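Local coordinates for bottromycin amidohydrolase (Streptomyces purpureus, PDB 6I5S), which probably hydrolyses the amide bond that joins the follower peptide to the thiazoline-bearing macroamidine, as a zinc-dependent gatekeeper of bottromycin biosynthesis, at residues P271-F285 against P358-A370. Numbering follows the deposited sequence. Where two conformers were deposited one is given.
Sequences PTLVAWRARTGERRF and PSFHKEIAELTRA
E366 reaches from helix 358-369 to R277 on helix 273-280, and its atoms can be followed outward from CB. CB rests on L273 CB, 3.7 Å away, an apolar start beside a leucine. CG lies near V274 N, and the bend there (chi2 -80°) turns the carboxylate to R277. OE2 takes R277 NE at 2.8 Å and OE1 takes R277 NH1 at 2.9 Å, both through syn lone pairs; carboxylate and guanidinium planes differ by only 21°. OE2 also pairs with R369 NH2, holding that guanidinium flat over one face of the F285 ring, 3.5 Å between centres: a cation-pi stack. R277 NH1 has a second acid, D327 of helix 316-338, and a leucine in place of R277 would probably leave D327 and E366 each without this cation, E366 keeping R369. One turn earlier, E363 grips the first turn of helix 273-280: OE2 accepts from L273 N (2.8 Å) and OE1 from V274 N (2.6 Å), amides no preceding turn can satisfy. The helices cross at 96°, their axes 9.0 Å apart; helix 316-338 packs against L273 and R277, helix 374-381 against I364, and T272 OG1 hydrogen-bonds ND1 of H229, a zinc ligand.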
# COMPACT_ATOMS: atom_id res chain seq x y z
N PRO A 271 -7.47 -3.62 5.64
CA PRO A 271 -7.36 -3.74 7.11
C PRO A 271 -6.04 -3.30 7.70
O PRO A 271 -5.97 -3.10 8.92
CB PRO A 271 -7.61 -5.25 7.35
CG PRO A 271 -7.25 -5.93 6.05
CD PRO A 271 -7.62 -4.91 4.95
N THR A 272 -4.98 -3.17 6.90
CA THR A 272 -3.64 -2.80 7.35
C THR A 272 -3.25 -3.55 8.61
O THR A 272 -2.86 -2.98 9.62
CB THR A 272 -3.46 -1.29 7.54
OG1 THR A 272 -4.24 -0.81 8.62
CG2 THR A 272 -3.86 -0.52 6.31
N LEU A 273 -3.25 -4.89 8.49
CA LEU A 273 -2.96 -5.71 9.67
C LEU A 273 -1.52 -5.51 10.13
O LEU A 273 -1.23 -5.52 11.35
CB LEU A 273 -3.22 -7.18 9.37
CG LEU A 273 -4.68 -7.46 9.04
CD1 LEU A 273 -4.81 -8.89 8.46
CD2 LEU A 273 -5.62 -7.34 10.29
N VAL A 274 -0.60 -5.34 9.18
CA VAL A 274 0.81 -5.11 9.52
C VAL A 274 0.99 -3.88 10.39
O VAL A 274 1.87 -3.86 11.27
CB VAL A 274 1.67 -5.02 8.24
CG1 VAL A 274 1.20 -3.88 7.32
CG2 VAL A 274 3.17 -4.90 8.58
N ALA A 275 0.17 -2.85 10.17
CA ALA A 275 0.25 -1.64 11.00
C ALA A 275 -0.35 -1.85 12.40
O ALA A 275 0.21 -1.37 13.40
CB ALA A 275 -0.47 -0.47 10.26
N TRP A 276 -1.51 -2.49 12.49
CA TRP A 276 -2.02 -2.94 13.80
C TRP A 276 -0.96 -3.71 14.58
O TRP A 276 -0.73 -3.46 15.77
CB TRP A 276 -3.24 -3.82 13.59
CG TRP A 276 -4.58 -3.17 13.45
CD1 TRP A 276 -5.30 -3.02 12.28
CD2 TRP A 276 -5.38 -2.62 14.49
NE1 TRP A 276 -6.52 -2.44 12.55
CE2 TRP A 276 -6.60 -2.19 13.90
CE3 TRP A 276 -5.21 -2.50 15.89
CZ2 TRP A 276 -7.64 -1.62 14.65
CZ3 TRP A 276 -6.26 -1.95 16.63
CH2 TRP A 276 -7.45 -1.49 16.00
N ARG A 277 -0.33 -4.68 13.93
CA ARG A 277 0.71 -5.50 14.57
C ARG A 277 1.84 -4.63 15.09
O ARG A 277 2.30 -4.78 16.21
CB ARG A 277 1.22 -6.51 13.53
CG ARG A 277 2.31 -7.51 14.00
CD ARG A 277 1.70 -8.66 14.85
NE ARG A 277 0.74 -9.40 14.03
CZ ARG A 277 -0.08 -10.32 14.56
NH1 ARG A 277 -0.95 -10.96 13.79
NH2 ARG A 277 -0.07 -10.58 15.85
N ALA A 278 2.33 -3.70 14.26
CA ALA A 278 3.42 -2.85 14.72
C ALA A 278 3.02 -1.95 15.88
O ALA A 278 3.84 -1.69 16.76
CB ALA A 278 3.95 -2.03 13.53
N ARG A 279 1.76 -1.48 15.95
CA ARG A 279 1.33 -0.62 17.05
C ARG A 279 1.27 -1.33 18.39
O ARG A 279 1.23 -0.67 19.44
CB ARG A 279 -0.05 0.00 16.73
CG ARG A 279 -0.06 0.96 15.53
CD ARG A 279 -1.49 1.35 15.06
NE ARG A 279 -1.56 1.89 13.69
CZ ARG A 279 -2.63 1.82 12.88
NH1 ARG A 279 -3.77 1.23 13.26
NH2 ARG A 279 -2.55 2.31 11.67
N THR A 280 1.20 -2.67 18.40
CA THR A 280 1.08 -3.41 19.67
C THR A 280 2.35 -3.35 20.49
O THR A 280 2.29 -3.51 21.71
CB THR A 280 0.78 -4.89 19.45
OG1 THR A 280 1.87 -5.51 18.78
CG2 THR A 280 -0.54 -5.14 18.75
N GLY A 281 3.49 -3.15 19.83
CA GLY A 281 4.76 -3.28 20.51
C GLY A 281 5.29 -4.69 20.59
O GLY A 281 6.35 -4.90 21.19
N GLU A 282 4.60 -5.66 19.98
CA GLU A 282 5.10 -7.02 19.89
C GLU A 282 6.35 -7.07 19.00
O GLU A 282 6.61 -6.17 18.18
CB GLU A 282 4.05 -7.98 19.30
CG GLU A 282 3.71 -7.68 17.82
CD GLU A 282 4.57 -8.44 16.79
OE1 GLU A 282 5.12 -7.80 15.85
OE2 GLU A 282 4.70 -9.67 16.93
N ARG A 283 7.10 -8.14 19.14
CA ARG A 283 8.36 -8.25 18.42
C ARG A 283 8.42 -9.43 17.47
O ARG A 283 9.29 -9.46 16.59
CB ARG A 283 9.51 -8.33 19.44
CG ARG A 283 9.48 -7.18 20.45
CD ARG A 283 10.55 -7.31 21.56
NE ARG A 283 11.86 -6.93 21.07
CZ ARG A 283 12.93 -6.75 21.84
NH1 ARG A 283 14.08 -6.40 21.28
NH2 ARG A 283 12.83 -6.93 23.15
N ARG A 284 7.49 -10.38 17.57
CA ARG A 284 7.59 -11.60 16.77
C ARG A 284 7.53 -11.30 15.27
O ARG A 284 8.35 -11.82 14.49
CB ARG A 284 6.47 -12.57 17.18
CG ARG A 284 6.38 -13.78 16.29
CD ARG A 284 5.52 -14.92 16.86
NE ARG A 284 6.05 -16.19 16.38
CZ ARG A 284 6.86 -16.98 17.07
NH1 ARG A 284 7.19 -16.70 18.33
NH2 ARG A 284 7.32 -18.08 16.51
N PHE A 285 6.55 -10.50 14.83
CA PHE A 285 6.40 -10.21 13.40
C PHE A 285 6.93 -8.84 13.00
O PHE A 285 7.31 -8.67 11.84
CB PHE A 285 4.93 -10.32 12.99
CG PHE A 285 4.40 -11.74 13.13
CD1 PHE A 285 4.86 -12.73 12.27
CD2 PHE A 285 3.52 -12.07 14.15
CE1 PHE A 285 4.44 -14.04 12.41
CE2 PHE A 285 3.08 -13.38 14.30
CZ PHE A 285 3.53 -14.36 13.43
N PRO A 358 9.08 -3.91 2.14
CA PRO A 358 8.93 -5.19 2.87
C PRO A 358 7.61 -5.31 3.60
O PRO A 358 7.07 -6.41 3.68
CB PRO A 358 10.11 -5.19 3.85
CG PRO A 358 11.02 -4.13 3.37
CD PRO A 358 10.24 -3.14 2.60
N SER A 359 7.07 -4.19 4.11
CA SER A 359 5.81 -4.23 4.86
C SER A 359 4.65 -4.70 3.99
O SER A 359 3.66 -5.27 4.51
CB SER A 359 5.49 -2.85 5.45
OG SER A 359 5.32 -1.85 4.46
N PHE A 360 4.74 -4.46 2.69
CA PHE A 360 3.71 -4.97 1.78
C PHE A 360 3.63 -6.49 1.88
O PHE A 360 2.53 -7.08 1.98
CB PHE A 360 4.00 -4.54 0.35
CG PHE A 360 2.94 -4.92 -0.62
CD1 PHE A 360 1.78 -4.19 -0.64
CD2 PHE A 360 3.04 -6.05 -1.40
CE1 PHE A 360 0.73 -4.53 -1.50
CE2 PHE A 360 2.01 -6.39 -2.28
CZ PHE A 360 0.85 -5.63 -2.31
N HIS A 361 4.78 -7.15 1.82
CA HIS A 361 4.83 -8.60 1.95
C HIS A 361 4.53 -9.06 3.37
O HIS A 361 4.02 -10.16 3.54
CB HIS A 361 6.18 -9.08 1.39
CG HIS A 361 6.26 -8.79 -0.07
ND1 HIS A 361 5.58 -9.56 -1.00
CD2 HIS A 361 6.77 -7.74 -0.74
CE1 HIS A 361 5.73 -9.01 -2.19
NE2 HIS A 361 6.42 -7.89 -2.06
N LYS A 362 4.82 -8.25 4.38
CA LYS A 362 4.34 -8.58 5.73
C LYS A 362 2.83 -8.58 5.80
O LYS A 362 2.24 -9.41 6.53
CB LYS A 362 4.90 -7.62 6.76
CG LYS A 362 6.39 -7.73 7.02
CD LYS A 362 6.71 -7.06 8.32
CE LYS A 362 8.17 -7.07 8.61
NZ LYS A 362 8.47 -6.64 10.01
N GLU A 363 2.17 -7.69 5.05
CA GLU A 363 0.72 -7.67 5.07
C GLU A 363 0.15 -8.86 4.32
O GLU A 363 -0.82 -9.46 4.77
CB GLU A 363 0.20 -6.36 4.48
CG GLU A 363 -1.37 -6.24 4.50
CD GLU A 363 -1.95 -6.17 5.85
OE1 GLU A 363 -1.16 -6.20 6.82
OE2 GLU A 363 -3.25 -6.11 5.97
N ILE A 364 0.78 -9.26 3.20
CA ILE A 364 0.41 -10.54 2.58
C ILE A 364 0.55 -11.67 3.58
O ILE A 364 -0.33 -12.54 3.69
CB ILE A 364 1.24 -10.80 1.31
CG1 ILE A 364 0.74 -9.83 0.20
CG2 ILE A 364 1.13 -12.26 0.84
CD1 ILE A 364 1.62 -9.83 -1.01
N ALA A 365 1.63 -11.66 4.36
CA ALA A 365 1.82 -12.72 5.36
C ALA A 365 0.72 -12.69 6.44
O ALA A 365 0.22 -13.73 6.85
CB ALA A 365 3.21 -12.59 5.98
N GLU A 366 0.35 -11.50 6.92
CA GLU A 366 -0.76 -11.40 7.87
C GLU A 366 -2.05 -11.99 7.30
O GLU A 366 -2.77 -12.72 8.00
CB GLU A 366 -1.05 -9.95 8.28
CG GLU A 366 0.03 -9.25 9.12
CD GLU A 366 0.00 -9.58 10.58
OE1 GLU A 366 -1.03 -10.09 11.07
OE2 GLU A 366 1.02 -9.30 11.28
N LEU A 367 -2.37 -11.66 6.05
CA LEU A 367 -3.61 -12.12 5.45
C LEU A 367 -3.59 -13.63 5.20
O LEU A 367 -4.59 -14.32 5.43
CB LEU A 367 -3.86 -11.36 4.14
CG LEU A 367 -4.20 -9.88 4.34
CD1 LEU A 367 -4.05 -9.13 3.04
CD2 LEU A 367 -5.65 -9.78 4.84
N THR A 368 -2.45 -14.18 4.77
CA THR A 368 -2.41 -15.62 4.56
C THR A 368 -2.35 -16.39 5.89
O THR A 368 -2.92 -17.49 5.98
CB THR A 368 -1.21 -16.01 3.66
OG1 THR A 368 0.03 -15.50 4.19
CG2 THR A 368 -1.43 -15.44 2.26
N ARG A 369 -1.70 -15.83 6.92
CA ARG A 369 -1.75 -16.45 8.25
C ARG A 369 -3.18 -16.58 8.74
O ARG A 369 -3.52 -17.53 9.44
CB ARG A 369 -0.95 -15.67 9.29
CG ARG A 369 0.54 -15.87 9.23
CD ARG A 369 1.25 -15.44 10.51
NE ARG A 369 1.23 -14.01 10.84
CZ ARG A 369 2.02 -13.07 10.35
NH1 ARG A 369 2.95 -13.32 9.47
NH2 ARG A 369 1.87 -11.86 10.81
N ALA A 370 -4.03 -15.59 8.43
CA ALA A 370 -5.44 -15.61 8.79
C ALA A 370 -6.26 -16.60 7.97
O ALA A 370 -7.42 -16.85 8.33
CB ALA A 370 -6.02 -14.20 8.65
O HOH W 1 -4.47 -4.49 4.14